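Local coordinates for protein fructosyl amine: oxygen oxidoreductase (Aspergillus fumigatus, PDB 3DJE) that oxidatively removes the sugar from fructosyl amino acids, a deglycating reaction that uses a bound FAD cofactor and molecular oxygen, at residues 32-37 with 177-182; 184-189 with 201-206. All blocks are in the same frame, centred on the assembly; numbering follows the deposited sequence. Where two conformers were deposited one is given.

Contact 1: 32-37 with 177-182. With FAD (flavin-adenine dinucleotide), chain C.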
ATOM      1  N   ASN A  32     -11.211 -24.317   6.504  1.00 13.05           N
ATOM      2  CA  ASN A  32     -12.557 -23.764   6.420  1.00 13.52           C
ATOM      3  C   ASN A  32     -12.550 -22.232   6.453  1.00 13.30           C
ATOM      4  O   ASN A  32     -13.198 -21.606   7.301  1.00 14.36           O
ATOM      5  CB  ASN A  32     -13.436 -24.364   7.531  1.00 14.04           C
ATOM      6  CG  ASN A  32     -14.918 -24.033   7.364  1.00 15.88           C
ATOM      7  OD1 ASN A  32     -15.355 -23.561   6.307  1.00 18.47           O
ATOM      8  ND2 ASN A  32     -15.699 -24.277   8.417  1.00 19.30           N
ATOM      9  N   VAL A  33     -11.835 -21.646   5.494  1.00 12.50           N
ATOM     10  CA  VAL A  33     -11.630 -20.186   5.450  1.00 11.58           C
ATOM     11  C   VAL A  33     -12.452 -19.613   4.309  1.00 11.77           C
ATOM     12  O   VAL A  33     -12.431 -20.147   3.194  1.00 11.14           O
ATOM     13  CB  VAL A  33     -10.135 -19.860   5.194  1.00 11.92           C
ATOM     14  CG1 VAL A  33      -9.901 -18.342   5.151  1.00 11.81           C
ATOM     15  CG2 VAL A  33      -9.241 -20.532   6.251  1.00 11.99           C
ATOM     16  N   THR A  34     -13.178 -18.528   4.596  1.00 11.18           N
ATOM     17  CA  THR A  34     -13.941 -17.824   3.569  1.00 10.72           C
ATOM     18  C   THR A  34     -13.486 -16.374   3.520  1.00 10.36           C
ATOM     19  O   THR A  34     -13.312 -15.739   4.564  1.00 10.81           O
ATOM     20  CB  THR A  34     -15.458 -17.880   3.859  1.00 11.32           C
ATOM     21  OG1 THR A  34     -15.882 -19.250   3.907  1.00 12.06           O
ATOM     22  CG2 THR A  34     -16.252 -17.185   2.764  1.00 12.49           C
ATOM     23  N   VAL A  35     -13.292 -15.859   2.311  1.00  9.90           N
ATOM     24  CA  VAL A  35     -12.914 -14.457   2.130  1.00  9.92           C
ATOM     25  C   VAL A  35     -14.010 -13.741   1.352  1.00  9.80           C
ATOM     26  O   VAL A  35     -14.452 -14.239   0.302  1.00 10.32           O
ATOM     27  CB  VAL A  35     -11.562 -14.310   1.372  1.00  9.96           C
ATOM     28  CG1 VAL A  35     -11.118 -12.831   1.335  1.00 12.10           C
ATOM     29  CG2 VAL A  35     -10.462 -15.157   2.023  1.00 11.30           C
ATOM     30  N   LEU A  36     -14.397 -12.563   1.847  1.00  9.21           N
ATOM     31  CA  LEU A  36     -15.460 -11.746   1.231  1.00  9.47           C
ATOM     32  C   LEU A  36     -14.912 -10.434   0.691  1.00  9.20           C
ATOM     33  O   LEU A  36     -14.221  -9.709   1.402  1.00 10.03           O
ATOM     34  CB  LEU A  36     -16.534 -11.403   2.280  1.00 10.25           C
ATOM     35  CG  LEU A  36     -17.238 -12.562   2.987  1.00  9.89           C
ATOM     36  CD1 LEU A  36     -18.118 -12.007   4.113  1.00 11.63           C
ATOM     37  CD2 LEU A  36     -18.059 -13.388   2.008  1.00 12.46           C
ATOM     38  N   ASP A  37     -15.260 -10.101  -0.545  1.00  9.76           N
ATOM     39  CA  ASP A  37     -14.837  -8.808  -1.122  1.00 10.53           C
ATOM     40  C   ASP A  37     -15.868  -8.357  -2.168  1.00 10.68           C
ATOM     41  O   ASP A  37     -16.331  -9.179  -2.940  1.00 10.98           O
ATOM     42  CB  ASP A  37     -13.451  -8.980  -1.760  1.00 10.57           C
ATOM     43  CG  ASP A  37     -12.730  -7.663  -2.002  1.00 12.53           C
ATOM     44  OD1 ASP A  37     -13.196  -6.862  -2.843  1.00 14.71           O
ATOM     45  OD2 ASP A  37     -11.688  -7.424  -1.353  1.00 11.62           O
ATOM     46  N   LYS A 177     -12.170 -20.374   0.287  0.50 12.24           N
ATOM     47  CA  LYS A 177     -13.354 -19.952  -0.453  0.50 12.33           C
ATOM     48  C   LYS A 177     -13.287 -18.443  -0.645  0.50 12.39           C
ATOM     49  O   LYS A 177     -13.196 -17.698   0.325  0.50 12.49           O
ATOM     50  CB  LYS A 177     -14.608 -20.325   0.341  0.50 12.69           C
ATOM     51  CG  LYS A 177     -14.755 -21.827   0.591  0.50 14.55           C
ATOM     52  CD  LYS A 177     -15.549 -22.130   1.868  0.50 15.14           C
ATOM     53  CE  LYS A 177     -14.658 -22.225   3.112  0.50 15.37           C
ATOM     54  NZ  LYS A 177     -13.422 -23.042   2.916  0.50 15.56           N
ATOM     55  N   PHE A 178     -13.310 -17.994  -1.897  1.00 12.45           N
ATOM     56  CA  PHE A 178     -13.406 -16.559  -2.175  1.00 12.76           C
ATOM     57  C   PHE A 178     -14.790 -16.246  -2.684  1.00 13.19           C
ATOM     58  O   PHE A 178     -15.202 -16.776  -3.723  1.00 14.47           O
ATOM     59  CB  PHE A 178     -12.369 -16.092  -3.209  1.00 12.65           C
ATOM     60  CG  PHE A 178     -10.973 -15.985  -2.665  1.00 12.18           C
ATOM     61  CD1 PHE A 178     -10.413 -14.739  -2.365  1.00 12.33           C
ATOM     62  CD2 PHE A 178     -10.216 -17.127  -2.448  1.00 12.11           C
ATOM     63  CE1 PHE A 178      -9.104 -14.642  -1.855  1.00 13.43           C
ATOM     64  CE2 PHE A 178      -8.914 -17.046  -1.939  1.00 13.20           C
ATOM     65  CZ  PHE A 178      -8.355 -15.803  -1.637  1.00 13.54           C
ATOM     66  N   VAL A 179     -15.492 -15.378  -1.961  1.00 12.41           N
ATOM     67  CA  VAL A 179     -16.820 -14.923  -2.363  1.00 13.08           C
ATOM     68  C   VAL A 179     -16.698 -13.442  -2.711  1.00 13.13           C
ATOM     69  O   VAL A 179     -16.586 -12.592  -1.826  1.00 13.04           O
ATOM     70  CB  VAL A 179     -17.879 -15.153  -1.253  1.00 13.05           C
ATOM     71  CG1 VAL A 179     -19.255 -14.665  -1.720  1.00 14.90           C
ATOM     72  CG2 VAL A 179     -17.912 -16.638  -0.842  1.00 14.91           C
ATOM     73  N   THR A 180     -16.692 -13.156  -4.008  1.00 13.75           N
ATOM     74  CA  THR A 180     -16.309 -11.835  -4.485  1.00 14.59           C
ATOM     75  C   THR A 180     -17.348 -11.241  -5.417  1.00 15.04           C
ATOM     76  O   THR A 180     -18.149 -11.970  -6.021  1.00 16.22           O
ATOM     77  CB  THR A 180     -14.961 -11.866  -5.224  1.00 15.45           C
ATOM     78  OG1 THR A 180     -15.072 -12.694  -6.390  1.00 17.44           O
ATOM     79  CG2 THR A 180     -13.843 -12.358  -4.311  1.00 15.11           C
ATOM     80  N   GLY A 181     -17.320  -9.923  -5.538  1.00 14.55           N
ATOM     81  CA  GLY A 181     -18.311  -9.231  -6.336  1.00 14.96           C
ATOM     82  C   GLY A 181     -19.404  -8.653  -5.473  1.00 15.25           C
ATOM     83  O   GLY A 181     -19.494  -8.923  -4.278  1.00 14.80           O
ATOM     84  N   THR A 182     -20.227  -7.824  -6.091  1.00 14.94           N
ATOM     85  CA  THR A 182     -21.330  -7.178  -5.410  1.00 15.37           C
ATOM     86  C   THR A 182     -22.634  -7.706  -6.031  1.00 15.50           C
ATOM     87  O   THR A 182     -22.757  -7.761  -7.270  1.00 16.52           O
ATOM     88  CB  THR A 182     -21.202  -5.633  -5.535  1.00 15.49           C
ATOM     89  OG1 THR A 182     -20.012  -5.185  -4.857  1.00 16.04           O
ATOM     90  CG2 THR A 182     -22.403  -4.926  -4.949  1.00 16.27           C
TER
HETATM   91  PA  FAD C 500      -6.243  -3.176   0.213  1.00  9.66           P
HETATM   92  O1A FAD C 500      -5.263  -3.976  -0.529  1.00 10.32           O
HETATM   93  O2A FAD C 500      -6.682  -1.868  -0.363  1.00  9.99           O
HETATM   94  O5B FAD C 500      -7.466  -4.154   0.438  1.00 10.46           O
HETATM   95  C5B FAD C 500      -8.700  -3.734   1.025  1.00 10.37           C
HETATM   96  C4B FAD C 500      -9.780  -4.700   0.520  1.00 11.02           C
HETATM   97  O4B FAD C 500     -10.931  -4.368   1.318  1.00  9.92           O
HETATM   98  C3B FAD C 500     -10.117  -4.331  -0.944  1.00 11.02           C
HETATM   99  O3B FAD C 500      -9.893  -5.445  -1.824  1.00 12.08           O
HETATM  100  C2B FAD C 500     -11.608  -3.969  -0.843  1.00  9.60           C
HETATM  101  O2B FAD C 500     -12.375  -4.437  -1.997  1.00 12.18           O
HETATM  102  C1B FAD C 500     -12.020  -4.649   0.493  1.00 11.05           C
HETATM  103  N9A FAD C 500     -13.340  -4.085   0.909  1.00 10.58           N
HETATM  104  C8A FAD C 500     -13.770  -2.808   0.842  1.00 10.90           C
HETATM  105  N7A FAD C 500     -15.049  -2.753   1.268  1.00  9.14           N
HETATM  106  C5A FAD C 500     -15.420  -3.998   1.602  1.00  8.71           C
HETATM  107  C6A FAD C 500     -16.608  -4.560   2.081  1.00  9.40           C
HETATM  108  N6A FAD C 500     -17.695  -3.779   2.288  1.00 10.29           N
HETATM  109  N1A FAD C 500     -16.649  -5.885   2.320  1.00  9.55           N
HETATM  110  C2A FAD C 500     -15.582  -6.666   2.108  1.00  9.77           C
HETATM  111  N3A FAD C 500     -14.433  -6.163   1.646  1.00  8.96           N
HETATM  112  C4A FAD C 500     -14.337  -4.836   1.388  1.00  8.87           C
HETATM  113  N1  FAD C 500       3.258  -0.046  -0.471  1.00  9.29           N
HETATM  114  C2  FAD C 500       4.534  -0.573  -0.655  1.00  9.88           C
HETATM  115  O2  FAD C 500       4.988  -1.442   0.093  1.00 10.41           O
HETATM  116  N3  FAD C 500       5.315  -0.095  -1.709  1.00  9.88           N
HETATM  117  C4  FAD C 500       4.858   0.898  -2.569  1.00 11.21           C
HETATM  118  O4  FAD C 500       5.576   1.294  -3.495  1.00 10.70           O
HETATM  119  C4X FAD C 500       3.577   1.432  -2.360  1.00 10.49           C
HETATM  120  N5  FAD C 500       3.094   2.439  -3.192  1.00 11.11           N
HETATM  121  C5X FAD C 500       1.763   2.834  -3.086  1.00  9.98           C
HETATM  122  C6  FAD C 500       1.241   3.683  -4.058  1.00 11.30           C
HETATM  123  C7  FAD C 500      -0.095   4.061  -4.010  1.00 11.37           C
HETATM  124  C7M FAD C 500      -0.608   5.019  -5.095  1.00 11.77           C
HETATM  125  C8  FAD C 500      -0.927   3.571  -3.005  1.00 10.75           C
HETATM  126  C8M FAD C 500      -2.431   3.932  -3.001  1.00 11.57           C
HETATM  127  C9  FAD C 500      -0.400   2.701  -2.039  1.00 10.37           C
HETATM  128  C9A FAD C 500       0.947   2.318  -2.082  1.00  9.09           C
HETATM  129  N10 FAD C 500       1.508   1.457  -1.118  1.00  9.79           N
HETATM  130  C10 FAD C 500       2.793   0.951  -1.313  1.00  9.91           C
HETATM  131  C1' FAD C 500       0.746   1.075   0.078  1.00  8.36           C
HETATM  132  C2' FAD C 500       0.069  -0.278  -0.146  1.00  8.62           C
HETATM  133  O2' FAD C 500      -0.490  -0.332  -1.477  1.00  9.46           O
HETATM  134  C3' FAD C 500      -1.023  -0.472   0.901  1.00  7.33           C
HETATM  135  O3' FAD C 500      -0.495  -0.139   2.202  1.00  9.64           O
HETATM  136  C4' FAD C 500      -1.520  -1.921   0.959  1.00  8.43           C
HETATM  137  O4' FAD C 500      -1.764  -2.450  -0.344  1.00  9.75           O
HETATM  138  C5' FAD C 500      -2.820  -1.964   1.770  1.00  9.58           C
HETATM  139  O5' FAD C 500      -3.272  -3.324   1.884  1.00  8.86           O
HETATM  140  P   FAD C 500      -4.659  -3.650   2.619  1.00  9.27           P
HETATM  141  O1P FAD C 500      -4.652  -3.018   3.972  1.00  9.53           O
HETATM  142  O2P FAD C 500      -4.855  -5.107   2.473  1.00  9.14           O
HETATM  143  O3P FAD C 500      -5.777  -2.910   1.733  1.00  9.07           O
HETATM  144  O   HOH W   1     -10.463 -23.039   3.556  1.00 18.52           O
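Val35 O accepts the amide of Val179 (N to O 2.7 Å, 174° at the hydrogen) and also lies 3.6 Å from Phe178 CA in a CA-H...O contact. Val35 N in turn donates to Lys177 O at 2.7 Å, and the ladder runs on from Lys177 N to Val33 O and from Asp37 N to Val179 O, with a weak last rung from Gly181 N to Asp37 O. Strands 33-37 and 177-180 thus pair in parallel. On the sheet face carrying Val35 and Phe178, the phenylalanine ring receives Val35 CG2 4.1 Å above its plane, toward the rim, while helix 160-173 packs against the same ring. On the face with Leu36 and Val179, Leu36 CD2 meets Val179 CB at 3.7 Å, and Trp208 touches both residues. In one of its two conformers Lys177 bends back with CE beside Thr34 OG1, and a water accepts from its NZ and from Val33 N. Asp37 places its carboxylate, anti to the backbone N (chi1 -162°), where OD1 and OD2 accept FAD O2B and O3B, both at 2.7 Å; Tyr39 N also donates to OD1 and Ala14 N to OD2. An acidic residue ending the second strand and gripping the adenosine ribose hydroxyls is typical of dinucleotide-binding Rossmann folds, here holding FAD.

Contact 2: 184-189 with 201-206. Unlike the reference sequence in segment 201-206: Ala203 (reference Gly). With FAD (flavin-adenine dinucleotide), chain C.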
ATOM      1  N   GLN A 184     -22.763 -10.165  -3.444  1.00 13.92           N
ATOM      2  CA  GLN A 184     -22.428 -11.372  -2.654  1.00 14.01           C
ATOM      3  C   GLN A 184     -21.232 -11.218  -1.705  1.00 13.16           C
ATOM      4  O   GLN A 184     -21.195 -11.858  -0.657  1.00 13.05           O
ATOM      5  CB  GLN A 184     -22.243 -12.609  -3.550  1.00 14.86           C
ATOM      6  CG  GLN A 184     -21.177 -12.452  -4.655  1.00 17.50           C
ATOM      7  CD  GLN A 184     -21.713 -11.764  -5.930  1.00 20.83           C
ATOM      8  OE1 GLN A 184     -22.860 -11.293  -5.976  1.00 21.77           O
ATOM      9  NE2 GLN A 184     -20.874 -11.707  -6.972  1.00 23.39           N
ATOM     10  N   GLY A 185     -20.269 -10.381  -2.075  1.00 12.36           N
ATOM     11  CA  GLY A 185     -19.068 -10.203  -1.249  1.00 11.20           C
ATOM     12  C   GLY A 185     -18.962  -8.862  -0.548  1.00 11.75           C
ATOM     13  O   GLY A 185     -17.940  -8.576   0.071  1.00 11.86           O
ATOM     14  N   ARG A 186     -20.002  -8.027  -0.649  1.00 10.61           N
ATOM     15  CA  ARG A 186     -19.976  -6.713  -0.023  1.00 11.64           C
ATOM     16  C   ARG A 186     -20.517  -6.819   1.395  1.00 10.60           C
ATOM     17  O   ARG A 186     -21.734  -6.947   1.604  1.00 10.54           O
ATOM     18  CB  ARG A 186     -20.779  -5.670  -0.827  1.00 11.80           C
ATOM     19  CG  ARG A 186     -20.887  -4.327  -0.107  1.00 13.89           C
ATOM     20  CD  ARG A 186     -21.375  -3.180  -0.996  1.00 15.66           C
ATOM     21  NE  ARG A 186     -20.297  -2.645  -1.833  1.00 22.90           N
ATOM     22  CZ  ARG A 186     -19.274  -1.914  -1.382  1.00 24.71           C
ATOM     23  NH1 ARG A 186     -19.170  -1.628  -0.080  1.00 26.09           N
ATOM     24  NH2 ARG A 186     -18.342  -1.478  -2.229  1.00 26.43           N
ATOM     25  N   VAL A 187     -19.625  -6.760   2.375  1.00 10.18           N
ATOM     26  CA  VAL A 187     -20.080  -6.803   3.769  1.00 10.33           C
ATOM     27  C   VAL A 187     -20.807  -5.501   4.090  1.00 10.39           C
ATOM     28  O   VAL A 187     -20.316  -4.409   3.770  1.00 10.89           O
ATOM     29  CB  VAL A 187     -18.904  -6.996   4.748  1.00  9.91           C
ATOM     30  CG1 VAL A 187     -19.369  -6.810   6.175  1.00 11.32           C
ATOM     31  CG2 VAL A 187     -18.289  -8.390   4.572  1.00 11.45           C
ATOM     32  N   VAL A 188     -21.970  -5.622   4.736  1.00  9.96           N
ATOM     33  CA  VAL A 188     -22.743  -4.430   5.123  1.00 10.70           C
ATOM     34  C   VAL A 188     -22.703  -4.149   6.619  1.00  9.94           C
ATOM     35  O   VAL A 188     -22.931  -3.013   7.046  1.00 10.85           O
ATOM     36  CB  VAL A 188     -24.214  -4.455   4.630  1.00 11.39           C
ATOM     37  CG1 VAL A 188     -24.253  -4.501   3.088  1.00 12.74           C
ATOM     38  CG2 VAL A 188     -24.990  -5.612   5.263  1.00 12.39           C
ATOM     39  N   THR A 189     -22.444  -5.195   7.405  1.00 10.01           N
ATOM     40  CA  THR A 189     -22.194  -5.046   8.843  1.00  9.80           C
ATOM     41  C   THR A 189     -21.520  -6.291   9.373  1.00  9.39           C
ATOM     42  O   THR A 189     -21.687  -7.366   8.821  1.00  9.08           O
ATOM     43  CB  THR A 189     -23.507  -4.809   9.645  1.00 10.70           C
ATOM     44  OG1 THR A 189     -23.186  -4.525  11.017  1.00  9.76           O
ATOM     45  CG2 THR A 189     -24.446  -6.016   9.566  1.00 10.27           C
ATOM     46  N   VAL A 201     -22.500  -9.892   7.671  1.00  8.84           N
ATOM     47  CA  VAL A 201     -23.649 -10.008   6.764  1.00  9.86           C
ATOM     48  C   VAL A 201     -23.277  -9.311   5.465  1.00  9.32           C
ATOM     49  O   VAL A 201     -22.764  -8.186   5.497  1.00  9.72           O
ATOM     50  CB  VAL A 201     -24.898  -9.336   7.349  1.00 10.37           C
ATOM     51  CG1 VAL A 201     -26.095  -9.509   6.410  1.00 11.71           C
ATOM     52  CG2 VAL A 201     -25.218  -9.898   8.736  1.00 10.74           C
ATOM     53  N   THR A 202     -23.556  -9.966   4.332  1.00  9.81           N
ATOM     54  CA  THR A 202     -23.283  -9.363   3.017  1.00 10.36           C
ATOM     55  C   THR A 202     -24.543  -8.730   2.413  1.00 10.67           C
ATOM     56  O   THR A 202     -25.658  -9.003   2.880  1.00 10.95           O
ATOM     57  CB  THR A 202     -22.628 -10.358   2.040  1.00 11.28           C
ATOM     58  OG1 THR A 202     -23.368 -11.585   2.037  1.00 12.11           O
ATOM     59  CG2 THR A 202     -21.192 -10.663   2.491  1.00 11.61           C
ATOM     60  N   ALA A 203     -24.353  -7.893   1.393  1.00 11.21           N
ATOM     61  CA  ALA A 203     -25.437  -7.084   0.817  1.00 11.44           C
ATOM     62  C   ALA A 203     -26.534  -7.902   0.131  1.00 12.09           C
ATOM     63  O   ALA A 203     -27.623  -7.359  -0.137  1.00 13.09           O
ATOM     64  CB  ALA A 203     -24.871  -6.082  -0.165  1.00 11.65           C
ATOM     65  N   ASP A 204     -26.232  -9.160  -0.210  1.00 12.71           N
ATOM     66  CA  ASP A 204     -27.247 -10.107  -0.718  1.00 13.70           C
ATOM     67  C   ASP A 204     -28.133 -10.676   0.396  1.00 13.98           C
ATOM     68  O   ASP A 204     -29.009 -11.521   0.146  1.00 14.18           O
ATOM     69  CB  ASP A 204     -26.604 -11.254  -1.515  1.00 14.31           C
ATOM     70  CG  ASP A 204     -25.641 -12.079  -0.697  1.00 16.32           C
ATOM     71  OD1 ASP A 204     -25.265 -11.629   0.423  1.00 17.91           O
ATOM     72  OD2 ASP A 204     -25.255 -13.193  -1.157  1.00 18.50           O
ATOM     73  N   GLY A 205     -27.919 -10.204   1.623  1.00 13.29           N
ATOM     74  CA  GLY A 205     -28.659 -10.713   2.767  1.00 14.54           C
ATOM     75  C   GLY A 205     -28.281 -12.146   3.090  1.00 15.12           C
ATOM     76  O   GLY A 205     -29.159 -13.024   3.252  1.00 17.28           O
ATOM     77  N   LYS A 206     -26.978 -12.412   3.098  1.00 14.35           N
ATOM     78  CA  LYS A 206     -26.469 -13.702   3.563  1.00 13.96           C
ATOM     79  C   LYS A 206     -25.704 -13.468   4.858  1.00 12.99           C
ATOM     80  O   LYS A 206     -24.930 -12.522   4.963  1.00 12.06           O
ATOM     81  CB  LYS A 206     -25.558 -14.364   2.534  1.00 13.79           C
ATOM     82  CG  LYS A 206     -25.140 -15.790   2.919  1.00 15.70           C
ATOM     83  CD  LYS A 206     -24.577 -16.593   1.741  1.00 16.98           C
ATOM     84  CE  LYS A 206     -25.440 -16.470   0.479  1.00 21.98           C
ATOM     85  NZ  LYS A 206     -24.992 -17.389  -0.617  1.00 25.91           N
TER
HETATM   86  PA  FAD C 500      -6.243  -3.176   0.213  1.00  9.66           P
HETATM   87  O1A FAD C 500      -5.263  -3.976  -0.529  1.00 10.32           O
HETATM   88  O2A FAD C 500      -6.682  -1.868  -0.363  1.00  9.99           O
HETATM   89  O5B FAD C 500      -7.466  -4.154   0.438  1.00 10.46           O
HETATM   90  C5B FAD C 500      -8.700  -3.734   1.025  1.00 10.37           C
HETATM   91  C4B FAD C 500      -9.780  -4.700   0.520  1.00 11.02           C
HETATM   92  O4B FAD C 500     -10.931  -4.368   1.318  1.00  9.92           O
HETATM   93  C3B FAD C 500     -10.117  -4.331  -0.944  1.00 11.02           C
HETATM   94  O3B FAD C 500      -9.893  -5.445  -1.824  1.00 12.08           O
HETATM   95  C2B FAD C 500     -11.608  -3.969  -0.843  1.00  9.60           C
HETATM   96  O2B FAD C 500     -12.375  -4.437  -1.997  1.00 12.18           O
HETATM   97  C1B FAD C 500     -12.020  -4.649   0.493  1.00 11.05           C
HETATM   98  N9A FAD C 500     -13.340  -4.085   0.909  1.00 10.58           N
HETATM   99  C8A FAD C 500     -13.770  -2.808   0.842  1.00 10.90           C
HETATM  100  N7A FAD C 500     -15.049  -2.753   1.268  1.00  9.14           N
HETATM  101  C5A FAD C 500     -15.420  -3.998   1.602  1.00  8.71           C
HETATM  102  C6A FAD C 500     -16.608  -4.560   2.081  1.00  9.40           C
HETATM  103  N6A FAD C 500     -17.695  -3.779   2.288  1.00 10.29           N
HETATM  104  N1A FAD C 500     -16.649  -5.885   2.320  1.00  9.55           N
HETATM  105  C2A FAD C 500     -15.582  -6.666   2.108  1.00  9.77           C
HETATM  106  N3A FAD C 500     -14.433  -6.163   1.646  1.00  8.96           N
HETATM  107  C4A FAD C 500     -14.337  -4.836   1.388  1.00  8.87           C
HETATM  108  N1  FAD C 500       3.258  -0.046  -0.471  1.00  9.29           N
HETATM  109  C2  FAD C 500       4.534  -0.573  -0.655  1.00  9.88           C
HETATM  110  O2  FAD C 500       4.988  -1.442   0.093  1.00 10.41           O
HETATM  111  N3  FAD C 500       5.315  -0.095  -1.709  1.00  9.88           N
HETATM  112  C4  FAD C 500       4.858   0.898  -2.569  1.00 11.21           C
HETATM  113  O4  FAD C 500       5.576   1.294  -3.495  1.00 10.70           O
HETATM  114  C4X FAD C 500       3.577   1.432  -2.360  1.00 10.49           C
HETATM  115  N5  FAD C 500       3.094   2.439  -3.192  1.00 11.11           N
HETATM  116  C5X FAD C 500       1.763   2.834  -3.086  1.00  9.98           C
HETATM  117  C6  FAD C 500       1.241   3.683  -4.058  1.00 11.30           C
HETATM  118  C7  FAD C 500      -0.095   4.061  -4.010  1.00 11.37           C
HETATM  119  C7M FAD C 500      -0.608   5.019  -5.095  1.00 11.77           C
HETATM  120  C8  FAD C 500      -0.927   3.571  -3.005  1.00 10.75           C
HETATM  121  C8M FAD C 500      -2.431   3.932  -3.001  1.00 11.57           C
HETATM  122  C9  FAD C 500      -0.400   2.701  -2.039  1.00 10.37           C
HETATM  123  C9A FAD C 500       0.947   2.318  -2.082  1.00  9.09           C
HETATM  124  N10 FAD C 500       1.508   1.457  -1.118  1.00  9.79           N
HETATM  125  C10 FAD C 500       2.793   0.951  -1.313  1.00  9.91           C
HETATM  126  C1' FAD C 500       0.746   1.075   0.078  1.00  8.36           C
HETATM  127  C2' FAD C 500       0.069  -0.278  -0.146  1.00  8.62           C
HETATM  128  O2' FAD C 500      -0.490  -0.332  -1.477  1.00  9.46           O
HETATM  129  C3' FAD C 500      -1.023  -0.472   0.901  1.00  7.33           C
HETATM  130  O3' FAD C 500      -0.495  -0.139   2.202  1.00  9.64           O
HETATM  131  C4' FAD C 500      -1.520  -1.921   0.959  1.00  8.43           C
HETATM  132  O4' FAD C 500      -1.764  -2.450  -0.344  1.00  9.75           O
HETATM  133  C5' FAD C 500      -2.820  -1.964   1.770  1.00  9.58           C
HETATM  134  O5' FAD C 500      -3.272  -3.324   1.884  1.00  8.86           O
HETATM  135  P   FAD C 500      -4.659  -3.650   2.619  1.00  9.27           P
HETATM  136  O1P FAD C 500      -4.652  -3.018   3.972  1.00  9.53           O
HETATM  137  O2P FAD C 500      -4.855  -5.107   2.473  1.00  9.14           O
HETATM  138  O3P FAD C 500      -5.777  -2.910   1.733  1.00  9.07           O
HETATM  139  O   HOH W   2     -22.846 -13.919  -0.148  1.00 16.72           O
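Val188 N donates to Val201 O (2.8 Å, 173° at the hydrogen) and Val201 N to Thr189 O (2.9 Å), both nearly straight. A more bent bond, 134° at the hydrogen, joins Ala203 N to Arg186 O. Val188 and Thr189 together face Val201, so the register slips by one residue. While Val188 N turns to the hairpin partner, the backbone of Val187 turns to FAD: its N donates to adenine N1A and its O accepts from N6A, each at 3.1 Å, so one residue reads the Watson-Crick edge of the base. At the open end of the hairpin a water donates to Gln184 O and Asp204 OD2, bridging the segments, and Trp208 NE1 is a partner of Thr202 OG1. With that hydroxyl between N and the carbonyl carbon (chi1 49°), Thr202 CG2 is turned to Gln184 O, 3.4 Å away. Farther out, Val188 CG1 packs on Ala203 CB at 3.7 Å, at a position where the reference sequence has glycine, and Thr189 CG2 runs beside Val201, 4.0 Å from its CB. The pairing is the open end of an antiparallel beta hairpin with a classic beta bulge, the start of its first strand and the residues before it lining the adenine end of the FAD site.

In the fold
Both contacts serve the adenosine half of FAD, from different parts of the fold. Contact 1 is the more buried: it joins the outermost parallel strand 177-180 to strand 33-37 of the Rossmann-type sheet, and its acidic side chain binds the ribose. Contact 2 lies nearer the surface in the small antiparallel sheet that follows in the chain, and recognises the base through main-chain atoms. Where contact 1 has an unbroken parallel ladder, contact 2 has a bulged antiparallel one extended by a water bridge. The two meet directly: Leu36 CD1 packs 3.7 Å from both Val187 CG2 and Thr202 CG2, joining the hairpin to the Rossmann sheet.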